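Local coordinates for protein HhaI Restriction Endonuclease (Haemophilus parahaemolyticus, PDB 6UKF) that recognises and probably cleaves specific sites in double-stranded DNA as a bacterial restriction endonuclease, held here on cognate DNA with calcium, at residues A[205-209]-A[220-224]; A[179-183]-A[194-199]; A[53-57]-A[116-121]; A[84-89]-A[106-112]. All coordinates share one frame; numbering follows the deposited sequence.

Contact 1 of 4, residues A[205-209]-A[220-224]; sequences DKDFL and KILSN. With nucleotides of chain C.
L209 and K220 form a hydrogen-bonded antiparallel pair in the beta hairpin of strands 207-212 and 217-221. L209 N reaches K220 O at 2.8 Å, and K220 N returns the bond to L209 O. F208 and I221 are the next pair, non-hydrogen-bonded, and point to the other face of the sheet. There F208 CE1 lies against I221 CG1, while the same ring meets F172 edge-to-face. Past this pair L222 N bonds D207 O, with an almost straight N-H...O angle of 176°. A water then bridges D207 N and L222 O, so it continues the ladder where the strands part. The D207 carboxylate has its main partner elsewhere, S202.

L222 leads from the hairpin to the DNA. Its CB and CG both lie 3.6 Å from D207 O. With CG anti to the carbonyl carbon (chi1 -55°), the two methyls reach the backbone of DC6 of chain C. CD1 lies 3.8 Å from OP2 of that nucleotide. CD2 touches L209 CB, at 3.9 Å, and also O5' of DC6. One nucleotide along, in the conformer modelled, K220 NZ donates to OP1 of DG7 of chain C at 2.8 Å.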
# COMPACT_ATOMS: atom_id res chain seq x y z
N ASP A 205 -18.89 21.10 -2.19
CA ASP A 205 -18.03 20.25 -3.01
C ASP A 205 -16.90 19.63 -2.20
O ASP A 205 -15.79 19.42 -2.70
CB ASP A 205 -17.49 20.99 -4.24
CG ASP A 205 -16.66 20.10 -5.14
OD1 ASP A 205 -15.47 20.41 -5.36
OD2 ASP A 205 -17.18 19.06 -5.59
N LYS A 206 -17.16 19.31 -0.94
CA LYS A 206 -16.24 18.53 -0.13
C LYS A 206 -17.01 17.42 0.56
O LYS A 206 -18.06 17.67 1.17
CB LYS A 206 -15.52 19.40 0.90
CG LYS A 206 -14.41 20.26 0.30
CD LYS A 206 -13.51 20.87 1.36
CE LYS A 206 -12.31 21.57 0.74
NZ LYS A 206 -12.68 22.83 0.03
N ASP A 207 -16.50 16.20 0.45
CA ASP A 207 -17.03 15.06 1.18
C ASP A 207 -16.17 14.87 2.42
O ASP A 207 -14.95 14.71 2.32
CB ASP A 207 -17.00 13.80 0.31
CG ASP A 207 -17.80 13.95 -0.97
OD1 ASP A 207 -18.81 14.58 -0.94
OD2 ASP A 207 -17.33 13.39 -2.07
N PHE A 208 -16.80 14.92 3.59
CA PHE A 208 -16.11 14.82 4.86
C PHE A 208 -16.33 13.43 5.45
O PHE A 208 -17.36 12.80 5.22
CB PHE A 208 -16.59 15.88 5.85
CG PHE A 208 -16.39 17.29 5.37
CD1 PHE A 208 -15.15 17.91 5.48
CD2 PHE A 208 -17.43 18.01 4.81
CE1 PHE A 208 -14.96 19.20 5.04
CE2 PHE A 208 -17.25 19.30 4.37
CZ PHE A 208 -16.01 19.90 4.49
N LEU A 209 -15.34 12.97 6.21
CA LEU A 209 -15.42 11.71 6.93
C LEU A 209 -15.01 11.98 8.37
O LEU A 209 -14.01 12.65 8.62
CB LEU A 209 -14.49 10.66 6.31
CG LEU A 209 -14.41 9.31 7.03
CD1 LEU A 209 -15.74 8.59 7.01
CD2 LEU A 209 -13.32 8.45 6.41
N LYS A 220 -11.79 14.30 8.18
CA LYS A 220 -11.01 14.18 6.96
C LYS A 220 -11.82 14.67 5.78
O LYS A 220 -13.06 14.62 5.78
CB LYS A 220 -10.59 12.72 6.71
CG LYS A 220 -9.78 12.11 7.84
CD LYS A 220 -10.67 11.37 8.83
CE LYS A 220 -9.91 11.00 10.09
NZ LYS A 220 -8.82 10.02 9.84
N ILE A 221 -11.12 15.18 4.77
CA ILE A 221 -11.71 15.56 3.50
C ILE A 221 -11.33 14.48 2.49
O ILE A 221 -10.14 14.22 2.29
CB ILE A 221 -11.22 16.94 3.03
CG1 ILE A 221 -11.51 18.01 4.09
CG2 ILE A 221 -11.87 17.30 1.70
CD1 ILE A 221 -10.75 19.30 3.86
N LEU A 222 -12.33 13.86 1.88
CA LEU A 222 -12.07 12.78 0.94
C LEU A 222 -11.70 13.35 -0.43
O LEU A 222 -12.00 14.50 -0.76
CB LEU A 222 -13.28 11.86 0.84
CG LEU A 222 -13.75 11.29 2.19
CD1 LEU A 222 -14.93 10.34 2.01
CD2 LEU A 222 -12.61 10.60 2.93
N SER A 223 -11.04 12.52 -1.23
CA SER A 223 -10.52 12.93 -2.52
C SER A 223 -11.63 12.99 -3.56
O SER A 223 -12.71 12.42 -3.40
CB SER A 223 -9.47 11.93 -2.99
OG SER A 223 -8.91 12.30 -4.24
N ASN A 224 -11.33 13.69 -4.66
CA ASN A 224 -12.15 13.67 -5.86
C ASN A 224 -11.39 13.07 -7.04
O ASN A 224 -11.84 13.20 -8.19
CB ASN A 224 -12.65 15.08 -6.20
CG ASN A 224 -13.60 15.64 -5.16
OD1 ASN A 224 -14.45 14.92 -4.63
ND2 ASN A 224 -13.46 16.92 -4.86
P DG C 7 -9.15 8.10 6.71
OP1 DG C 7 -9.59 7.91 8.12
OP2 DG C 7 -9.40 9.38 6.04
O5' DG C 7 -7.59 7.77 6.64
C5' DG C 7 -7.06 6.66 7.37
C4' DG C 7 -5.56 6.76 7.55
O4' DG C 7 -4.89 6.40 6.30
C3' DG C 7 -5.01 8.14 7.90
O3' DG C 7 -3.84 7.98 8.72
C2' DG C 7 -4.73 8.75 6.53
C1' DG C 7 -4.27 7.54 5.72
N9 DG C 7 -4.66 7.57 4.32
C8 DG C 7 -5.88 7.93 3.80
N7 DG C 7 -5.95 7.83 2.50
C5 DG C 7 -4.69 7.35 2.14
C6 DG C 7 -4.18 7.04 0.86
O6 DG C 7 -4.74 7.12 -0.24
N1 DG C 7 -2.86 6.58 0.93
C2 DG C 7 -2.14 6.44 2.10
N2 DG C 7 -0.89 5.99 1.97
N3 DG C 7 -2.62 6.73 3.30
C4 DG C 7 -3.90 7.18 3.24
P DC C 6 -12.85 6.81 0.83
OP1 DC C 6 -14.24 6.33 0.99
OP2 DC C 6 -12.60 8.03 0.03
O5' DC C 6 -12.19 7.05 2.27
C5' DC C 6 -12.40 6.10 3.30
C4' DC C 6 -11.15 5.89 4.13
O4' DC C 6 -10.16 5.16 3.35
C3' DC C 6 -10.44 7.16 4.60
O3' DC C 6 -9.84 6.92 5.87
C2' DC C 6 -9.41 7.39 3.50
C1' DC C 6 -8.98 5.95 3.23
N1 DC C 6 -8.38 5.69 1.90
C2 DC C 6 -7.34 4.76 1.81
O2 DC C 6 -6.96 4.20 2.84
N3 DC C 6 -6.79 4.50 0.60
C4 DC C 6 -7.24 5.12 -0.49
N4 DC C 6 -6.66 4.83 -1.66
C5 DC C 6 -8.30 6.07 -0.42
C6 DC C 6 -8.84 6.31 0.78
O HOH W 1 -15.10 12.01 -2.19
O HOH W 2 -14.31 15.78 -1.20

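Contact 2 of 4, residues A[179-183]-A[194-199]; sequences KGISY and ENIHDK
S182 N donates to the carboxylate of E194, and this bond is the tight part of the contact. S182 N lies 2.8 Å from E194 OE1, with an N-H...O angle of 170°. The N-H comes from the anti side of OE1, 33° out of the carboxylate plane. Extended beyond CG, the E194 chain carries its carboxylate across to the other loop. I181 CA also packs against OE1, at 3.4 Å. S182 OG adds a weak bond to the same oxygen. The other oxygen, OE2, takes a bond from a water 2.6 Å away, which also donates to G180 O. G180 has positive phi and closes the preceding helix with a Schellman motif.

The apolar part is looser. I181 CG2 stands 4.3 Å from I196 CD1, and I181 CD1 is about as far from K199 CE. The K199 chain borders solvent, as do G180 and S182. I196 to K199 form a type II turn, closed by K199 N to I196 O.

S192 OG ties the loops together by bonding both S182 O and E194 N. I181 rests on L176 of helix 169-179. I196 packs on L190 of strand 189-191 and on I210 of strand 207-212.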
# COMPACT_ATOMS: atom_id res chain seq x y z
N LYS A 179 -26.76 18.96 8.39
CA LYS A 179 -27.11 17.58 8.72
C LYS A 179 -27.79 17.45 10.07
O LYS A 179 -28.24 16.35 10.41
CB LYS A 179 -25.85 16.71 8.70
N GLY A 180 -27.89 18.53 10.84
CA GLY A 180 -28.56 18.47 12.13
C GLY A 180 -27.78 17.76 13.21
O GLY A 180 -28.38 17.22 14.14
N ILE A 181 -26.45 17.75 13.12
CA ILE A 181 -25.61 17.11 14.12
C ILE A 181 -25.24 18.13 15.19
O ILE A 181 -24.77 19.23 14.88
CB ILE A 181 -24.34 16.51 13.48
CG1 ILE A 181 -24.71 15.37 12.53
CG2 ILE A 181 -23.38 16.02 14.56
CD1 ILE A 181 -23.58 14.93 11.63
N SER A 182 -25.47 17.77 16.45
CA SER A 182 -25.07 18.62 17.57
C SER A 182 -23.58 18.46 17.80
O SER A 182 -23.06 17.34 17.84
CB SER A 182 -25.83 18.20 18.82
OG SER A 182 -27.21 18.05 18.55
N TYR A 183 -22.88 19.58 17.96
CA TYR A 183 -21.43 19.50 18.04
C TYR A 183 -20.85 20.75 18.67
O TYR A 183 -21.51 21.79 18.80
CB TYR A 183 -20.82 19.32 16.65
CG TYR A 183 -20.89 20.59 15.83
CD1 TYR A 183 -19.84 21.51 15.82
CD2 TYR A 183 -22.01 20.88 15.06
CE1 TYR A 183 -19.91 22.67 15.08
CE2 TYR A 183 -22.09 22.05 14.31
CZ TYR A 183 -21.03 22.93 14.33
OH TYR A 183 -21.10 24.09 13.58
N GLU A 194 -23.30 12.72 19.85
CA GLU A 194 -23.89 11.80 18.90
C GLU A 194 -22.85 10.76 18.48
O GLU A 194 -21.64 10.96 18.63
CB GLU A 194 -24.41 12.55 17.67
CG GLU A 194 -25.48 13.58 18.02
CD GLU A 194 -26.27 14.05 16.81
OE1 GLU A 194 -26.56 15.20 16.73
OE2 GLU A 194 -26.62 13.16 15.88
N ASN A 195 -23.34 9.63 17.97
CA ASN A 195 -22.48 8.53 17.55
C ASN A 195 -22.20 8.72 16.07
O ASN A 195 -22.97 8.30 15.20
CB ASN A 195 -23.16 7.19 17.81
CG ASN A 195 -23.43 6.95 19.29
OD1 ASN A 195 -24.54 6.60 19.68
ND2 ASN A 195 -22.41 7.14 20.11
N ILE A 196 -21.08 9.38 15.76
CA ILE A 196 -20.77 9.78 14.40
C ILE A 196 -19.44 9.21 13.92
O ILE A 196 -18.84 9.74 12.99
CB ILE A 196 -20.83 11.32 14.24
CG1 ILE A 196 -19.93 12.01 15.26
CG2 ILE A 196 -22.27 11.80 14.39
CD1 ILE A 196 -19.90 13.52 15.13
N HIS A 197 -18.98 8.11 14.52
CA HIS A 197 -17.81 7.44 13.99
C HIS A 197 -18.11 6.90 12.59
O HIS A 197 -19.14 6.26 12.37
CB HIS A 197 -17.38 6.28 14.88
CG HIS A 197 -16.23 5.50 14.31
ND1 HIS A 197 -15.03 6.09 13.99
CD2 HIS A 197 -16.12 4.19 13.96
CE1 HIS A 197 -14.21 5.18 13.49
NE2 HIS A 197 -14.85 4.02 13.46
N ASP A 198 -17.19 7.15 11.66
CA ASP A 198 -17.32 6.76 10.26
C ASP A 198 -18.43 7.51 9.54
O ASP A 198 -18.83 7.10 8.44
CB ASP A 198 -17.51 5.24 10.08
CG ASP A 198 -16.23 4.46 10.29
OD1 ASP A 198 -16.31 3.25 10.59
OD2 ASP A 198 -15.13 5.05 10.16
N LYS A 199 -18.94 8.59 10.11
CA LYS A 199 -20.01 9.33 9.47
C LYS A 199 -19.47 10.12 8.29
O LYS A 199 -18.41 10.76 8.37
CB LYS A 199 -20.65 10.30 10.47
CG LYS A 199 -21.84 11.07 9.93
CD LYS A 199 -23.12 10.24 9.96
CE LYS A 199 -24.33 11.09 9.62
NZ LYS A 199 -25.47 10.29 9.11
O HOH W 3 -28.19 14.02 14.00

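Contact 3 of 4, residues A[53-57]-A[116-121]; sequences QCGQF and WIKEYY. With nucleotides of chain B.
Strand 53-57 crosses helix 116-121 at 81°, with the axes 9.1 Å apart and C54 and G55 lying against W116, I117 and Y121. G55 has no side chain, and W116 CZ3 comes to 3.9 Å from its CA. CG of W116 is anti to the backbone N (chi1 -175°), which sends the indole from the helix to the strand. F57 and W116 slide past each other in opposite directions, their ring planes 40° apart, with F57 CE2 3.6 Å from W116 NE1. C54 SG touches Y121 CE2 at 3.7 Å, a sulfur-aromatic contact from an oblique direction. C54 O is buried with no polar partner. It lies near the edges of the W116 and Y121 rings, with I117 CG1 beside it.

W116 CH2 lies over one face of the Y120 ring. Y120 OH bonds OP1 of DG8 of chain B at 2.6 Å. Q56 NE2 donates to OP2 of DC7 of chain B at 2.8 Å, while Q53 NE2 bonds a guanine O6.

This is a helix packed on one face of an antiparallel sheet, with Q53 and Q56 of the strand turned away from it to the DNA, consistent with a part in recognition. The same sheet carries the calcium ligands S151 and T153.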
# COMPACT_ATOMS: atom_id res chain seq x y z
N GLN A 53 -1.50 -6.55 -0.85
CA GLN A 53 -1.14 -5.96 -2.13
C GLN A 53 0.34 -5.62 -2.08
O GLN A 53 0.99 -5.72 -1.04
CB GLN A 53 -2.05 -4.77 -2.45
CG GLN A 53 -3.50 -5.24 -2.60
CD GLN A 53 -4.49 -4.12 -2.81
OE1 GLN A 53 -4.96 -3.91 -3.93
NE2 GLN A 53 -4.82 -3.40 -1.74
N CYS A 54 0.92 -5.38 -3.25
CA CYS A 54 2.38 -5.39 -3.35
C CYS A 54 2.92 -4.47 -4.44
O CYS A 54 3.76 -4.87 -5.25
CB CYS A 54 2.87 -6.83 -3.50
SG CYS A 54 4.48 -7.13 -2.79
N GLY A 55 2.44 -3.24 -4.50
CA GLY A 55 2.96 -2.26 -5.43
C GLY A 55 1.95 -1.91 -6.52
O GLY A 55 0.99 -2.64 -6.78
N GLN A 56 2.19 -0.76 -7.16
CA GLN A 56 1.27 -0.25 -8.17
C GLN A 56 1.96 0.78 -9.05
O GLN A 56 3.05 1.26 -8.74
CB GLN A 56 0.06 0.41 -7.51
CG GLN A 56 0.41 1.64 -6.68
CD GLN A 56 -0.78 2.52 -6.44
OE1 GLN A 56 -1.65 2.20 -5.63
NE2 GLN A 56 -0.84 3.64 -7.15
N PHE A 57 1.29 1.12 -10.15
CA PHE A 57 1.63 2.30 -10.94
C PHE A 57 0.39 2.75 -11.70
O PHE A 57 -0.39 1.92 -12.18
CB PHE A 57 2.82 2.07 -11.89
CG PHE A 57 2.71 0.86 -12.78
CD1 PHE A 57 2.13 0.95 -14.03
CD2 PHE A 57 3.22 -0.36 -12.37
CE1 PHE A 57 2.05 -0.16 -14.86
CE2 PHE A 57 3.14 -1.47 -13.18
CZ PHE A 57 2.56 -1.37 -14.43
N TRP A 116 8.52 -7.62 -11.81
CA TRP A 116 8.24 -6.22 -11.48
C TRP A 116 8.43 -5.99 -9.99
O TRP A 116 9.07 -5.01 -9.58
CB TRP A 116 6.81 -5.83 -11.89
CG TRP A 116 6.56 -4.37 -11.67
CD1 TRP A 116 6.71 -3.37 -12.58
CD2 TRP A 116 6.16 -3.75 -10.44
NE1 TRP A 116 6.42 -2.16 -12.00
CE2 TRP A 116 6.08 -2.36 -10.69
CE3 TRP A 116 5.86 -4.22 -9.16
CZ2 TRP A 116 5.71 -1.45 -9.70
CZ3 TRP A 116 5.49 -3.32 -8.19
CH2 TRP A 116 5.41 -1.95 -8.46
N ILE A 117 7.87 -6.88 -9.17
CA ILE A 117 7.99 -6.75 -7.72
C ILE A 117 9.45 -6.74 -7.29
O ILE A 117 9.88 -5.92 -6.48
CB ILE A 117 7.18 -7.87 -7.03
CG1 ILE A 117 5.68 -7.59 -7.17
CG2 ILE A 117 7.58 -8.05 -5.57
CD1 ILE A 117 4.79 -8.74 -6.74
N LYS A 118 10.25 -7.66 -7.85
CA LYS A 118 11.66 -7.71 -7.49
C LYS A 118 12.36 -6.41 -7.86
O LYS A 118 13.11 -5.85 -7.05
CB LYS A 118 12.33 -8.90 -8.17
CG LYS A 118 11.92 -10.24 -7.58
CD LYS A 118 12.53 -11.40 -8.31
CE LYS A 118 12.19 -12.72 -7.64
NZ LYS A 118 12.72 -13.89 -8.39
N GLU A 119 12.15 -5.93 -9.09
CA GLU A 119 12.76 -4.68 -9.51
C GLU A 119 12.35 -3.54 -8.59
O GLU A 119 13.19 -2.77 -8.11
CB GLU A 119 12.33 -4.36 -10.95
CG GLU A 119 12.90 -5.27 -12.01
CD GLU A 119 14.26 -4.83 -12.51
OE1 GLU A 119 14.58 -3.63 -12.38
OE2 GLU A 119 15.01 -5.68 -13.02
N TYR A 120 11.04 -3.42 -8.35
CA TYR A 120 10.54 -2.30 -7.57
C TYR A 120 11.09 -2.31 -6.15
O TYR A 120 11.59 -1.30 -5.66
CB TYR A 120 9.01 -2.33 -7.55
CG TYR A 120 8.41 -1.28 -6.67
CD1 TYR A 120 8.51 0.07 -7.00
CD2 TYR A 120 7.76 -1.61 -5.49
CE1 TYR A 120 7.98 1.04 -6.19
CE2 TYR A 120 7.22 -0.64 -4.67
CZ TYR A 120 7.33 0.68 -5.03
OH TYR A 120 6.80 1.66 -4.22
N TYR A 121 11.00 -3.45 -5.48
CA TYR A 121 11.44 -3.49 -4.09
C TYR A 121 12.96 -3.36 -3.97
O TYR A 121 13.45 -2.70 -3.06
CB TYR A 121 10.85 -4.70 -3.36
CG TYR A 121 9.40 -4.44 -3.06
CD1 TYR A 121 9.03 -3.68 -1.96
CD2 TYR A 121 8.40 -4.90 -3.90
CE1 TYR A 121 7.70 -3.40 -1.70
CE2 TYR A 121 7.07 -4.63 -3.64
CZ TYR A 121 6.73 -3.88 -2.54
OH TYR A 121 5.40 -3.61 -2.28
P DC B 7 2.45 5.35 -7.99
OP1 DC B 7 3.83 5.22 -8.52
OP2 DC B 7 1.32 4.68 -8.65
O5' DC B 7 2.48 4.90 -6.46
C5' DC B 7 3.53 5.38 -5.63
C4' DC B 7 3.37 4.89 -4.21
O4' DC B 7 2.26 5.58 -3.58
C3' DC B 7 3.09 3.39 -4.05
O3' DC B 7 3.95 2.86 -3.05
C2' DC B 7 1.62 3.33 -3.66
C1' DC B 7 1.45 4.65 -2.91
N1 DC B 7 0.06 5.15 -2.89
C2 DC B 7 -0.53 5.51 -1.67
O2 DC B 7 0.15 5.44 -0.63
N3 DC B 7 -1.81 5.94 -1.66
C4 DC B 7 -2.50 6.01 -2.81
N4 DC B 7 -3.76 6.44 -2.76
C5 DC B 7 -1.91 5.65 -4.06
C6 DC B 7 -0.65 5.23 -4.05
P DA B 10 -0.19 -5.40 3.99
OP1 DA B 10 0.30 -6.34 5.02
OP2 DA B 10 0.66 -5.06 2.83
O5' DA B 10 -1.57 -5.91 3.37
C5' DA B 10 -2.49 -6.63 4.16
C4' DA B 10 -3.65 -5.74 4.55
O4' DA B 10 -4.31 -5.24 3.35
C3' DA B 10 -4.75 -6.43 5.35
O3' DA B 10 -5.24 -5.52 6.32
C2' DA B 10 -5.78 -6.82 4.29
C1' DA B 10 -5.66 -5.67 3.31
N9 DA B 10 -5.97 -6.00 1.92
C8 DA B 10 -5.51 -7.07 1.21
N7 DA B 10 -5.93 -7.10 -0.03
C5 DA B 10 -6.72 -5.97 -0.14
C6 DA B 10 -7.45 -5.43 -1.21
N6 DA B 10 -7.52 -6.00 -2.41
N1 DA B 10 -8.13 -4.28 -0.99
C2 DA B 10 -8.06 -3.71 0.22
N3 DA B 10 -7.40 -4.13 1.30
C4 DA B 10 -6.74 -5.27 1.05
P DG B 8 3.81 1.35 -2.54
OP1 DG B 8 5.19 0.86 -2.31
OP2 DG B 8 2.90 0.59 -3.43
O5' DG B 8 3.13 1.50 -1.11
C5' DG B 8 3.85 2.14 -0.07
C4' DG B 8 3.00 2.27 1.17
O4' DG B 8 1.94 3.22 0.94
C3' DG B 8 2.30 1.00 1.61
O3' DG B 8 3.15 0.24 2.41
C2' DG B 8 1.09 1.51 2.36
C1' DG B 8 0.76 2.79 1.62
N9 DG B 8 -0.30 2.68 0.61
C8 DG B 8 -0.15 2.43 -0.73
N7 DG B 8 -1.28 2.46 -1.39
C5 DG B 8 -2.23 2.77 -0.43
C6 DG B 8 -3.63 2.94 -0.54
O6 DG B 8 -4.33 2.87 -1.56
N1 DG B 8 -4.21 3.25 0.68
C2 DG B 8 -3.53 3.37 1.87
N2 DG B 8 -4.26 3.67 2.95
N3 DG B 8 -2.22 3.21 1.99
C4 DG B 8 -1.64 2.91 0.80

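Contact 4 of 4, residues A[84-89]-A[106-112]; sequences KIMQFM and IPLPESV
F88 of helix 80-91 is the main bump, and residues I106, P107 and L108 make the hollow it enters. CG of F88 is anti to the backbone N (chi1 177°), which carries the ring out toward the other segment. Its far end, CE1 and CZ, presses on the proline ring, with CZ 3.6 Å from P107 CG. The F88 and P107 side chains cross at about a right angle. One flank, CD1, meets I106 CG2. The other, CD2, meets L108 CD2 at 3.8 Å. P107 is the centre of an inverse gamma turn, closed by a weak L108 N to I106 O bond. This bend brings three successive side chains round one ring.

L108 fills a hollow in return. Its CD1 settles on the helix surface between K84 O, I85 CA and F88 CB, 3.8 Å from I85 CA. I106 CD1 enters a second dip, between M89 SD at 3.9 Å and I85 CG2. V112 closes the other end with its two methyls. CG1 slides past I85 CG1, and CG2 lies 4.1 Å from K84 CD. The K84 chain then turns away, and its amino end leaves the contact. The side chains meet across the two segments by apolar contacts alone.

Y96 of helix 93-96 covers F88, M89, I106 and P107. F113, one residue on in helix 110-123, backs I85, I106 and L108. I106 also lies on C152 of strand 148-156, while I85 rests on F57 and M89 on L59 of strand 51-62.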
# COMPACT_ATOMS: atom_id res chain seq x y z
N LYS A 84 6.22 -4.54 -20.42
CA LYS A 84 5.46 -5.69 -20.89
C LYS A 84 3.98 -5.55 -20.52
O LYS A 84 3.10 -5.86 -21.33
CB LYS A 84 6.02 -6.98 -20.29
CG LYS A 84 7.42 -7.34 -20.75
CD LYS A 84 7.91 -8.60 -20.05
CE LYS A 84 9.42 -8.77 -20.19
NZ LYS A 84 9.88 -8.72 -21.60
N ILE A 85 3.70 -5.08 -19.31
CA ILE A 85 2.32 -4.89 -18.88
C ILE A 85 1.64 -3.82 -19.72
O ILE A 85 0.52 -4.01 -20.22
CB ILE A 85 2.27 -4.55 -17.38
CG1 ILE A 85 2.78 -5.73 -16.55
CG2 ILE A 85 0.86 -4.16 -16.97
CD1 ILE A 85 3.06 -5.38 -15.10
N MET A 86 2.31 -2.68 -19.89
CA MET A 86 1.74 -1.60 -20.69
C MET A 86 1.51 -2.05 -22.13
O MET A 86 0.49 -1.72 -22.73
CB MET A 86 2.67 -0.39 -20.67
CG MET A 86 2.73 0.31 -19.33
SD MET A 86 3.94 1.64 -19.30
CE MET A 86 3.35 2.70 -20.62
N GLN A 87 2.47 -2.79 -22.69
CA GLN A 87 2.32 -3.26 -24.06
C GLN A 87 1.12 -4.19 -24.18
O GLN A 87 0.32 -4.06 -25.11
CB GLN A 87 3.60 -3.98 -24.48
CG GLN A 87 3.51 -4.69 -25.81
CD GLN A 87 4.83 -5.31 -26.22
OE1 GLN A 87 5.89 -4.70 -26.04
NE2 GLN A 87 4.77 -6.52 -26.75
N PHE A 88 0.97 -5.12 -23.24
CA PHE A 88 -0.17 -6.03 -23.31
C PHE A 88 -1.48 -5.25 -23.23
O PHE A 88 -2.41 -5.49 -24.01
CB PHE A 88 -0.11 -7.06 -22.19
CG PHE A 88 -1.29 -7.97 -22.17
CD1 PHE A 88 -2.42 -7.65 -21.44
CD2 PHE A 88 -1.30 -9.14 -22.92
CE1 PHE A 88 -3.53 -8.47 -21.44
CE2 PHE A 88 -2.40 -9.97 -22.93
CZ PHE A 88 -3.51 -9.64 -22.18
N MET A 89 -1.58 -4.32 -22.28
CA MET A 89 -2.82 -3.56 -22.12
C MET A 89 -3.09 -2.70 -23.35
O MET A 89 -4.24 -2.57 -23.78
CB MET A 89 -2.74 -2.70 -20.87
CG MET A 89 -2.76 -3.50 -19.58
SD MET A 89 -2.54 -2.49 -18.12
CE MET A 89 -3.94 -1.37 -18.25
N ILE A 106 -4.95 -8.96 -15.48
CA ILE A 106 -4.00 -8.95 -16.57
C ILE A 106 -3.39 -10.35 -16.69
O ILE A 106 -2.66 -10.78 -15.78
CB ILE A 106 -2.91 -7.88 -16.36
CG1 ILE A 106 -3.56 -6.49 -16.37
CG2 ILE A 106 -1.85 -7.97 -17.44
CD1 ILE A 106 -2.79 -5.43 -15.61
N PRO A 107 -3.69 -11.10 -17.77
CA PRO A 107 -3.29 -12.51 -17.88
C PRO A 107 -1.89 -12.71 -18.46
O PRO A 107 -1.69 -13.53 -19.36
CB PRO A 107 -4.36 -13.09 -18.79
CG PRO A 107 -4.65 -11.97 -19.73
CD PRO A 107 -4.58 -10.72 -18.88
N LEU A 108 -0.92 -11.97 -17.96
CA LEU A 108 0.46 -12.21 -18.36
C LEU A 108 1.08 -13.27 -17.46
O LEU A 108 0.54 -13.58 -16.39
CB LEU A 108 1.26 -10.92 -18.27
CG LEU A 108 1.03 -9.94 -19.42
CD1 LEU A 108 1.70 -8.61 -19.11
CD2 LEU A 108 1.54 -10.51 -20.73
N PRO A 109 2.20 -13.85 -17.86
CA PRO A 109 2.86 -14.84 -17.00
C PRO A 109 3.16 -14.26 -15.63
O PRO A 109 3.58 -13.12 -15.49
CB PRO A 109 4.15 -15.17 -17.77
CG PRO A 109 3.80 -14.91 -19.20
CD PRO A 109 2.89 -13.71 -19.16
N GLU A 110 2.93 -15.08 -14.60
CA GLU A 110 3.14 -14.64 -13.23
C GLU A 110 4.56 -14.11 -13.04
O GLU A 110 4.77 -13.19 -12.24
CB GLU A 110 2.87 -15.81 -12.29
CG GLU A 110 2.86 -15.45 -10.82
CD GLU A 110 2.58 -16.64 -9.94
OE1 GLU A 110 2.58 -17.78 -10.46
OE2 GLU A 110 2.36 -16.45 -8.73
N SER A 111 5.53 -14.67 -13.77
CA SER A 111 6.91 -14.24 -13.63
C SER A 111 7.10 -12.77 -14.01
O SER A 111 7.99 -12.11 -13.46
CB SER A 111 7.81 -15.12 -14.50
OG SER A 111 7.40 -15.08 -15.85
N VAL A 112 6.30 -12.25 -14.94
CA VAL A 112 6.38 -10.82 -15.25
C VAL A 112 6.09 -10.00 -14.01
O VAL A 112 6.78 -9.02 -13.71
CB VAL A 112 5.41 -10.47 -16.39
CG1 VAL A 112 5.37 -8.95 -16.61
CG2 VAL A 112 5.79 -11.18 -17.67

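In the fold
Contacts 3 and 4 share helix 110-123 and touch where F57 CZ meets I85 CD1 at 4.1 Å. Contact 3 is wholly buried, its centre about 10 Å from the centre of the chain, and mixes aromatic packing with DNA binding. Contact 4 lies further out, is partly buried and apolar, and stays clear of the DNA. Contacts 1 and 2 belong to a separate part of the chain built round the sheet of strands 199-202, 207-212 and 217-221. They meet through L209 CD1 and K199 O. Contact 1 joins strands by backbone bonds and reaches the DNA backbone. Contact 2 is the outermost, its centre about 30 Å from that of the chain, and relies on a carboxylate and water.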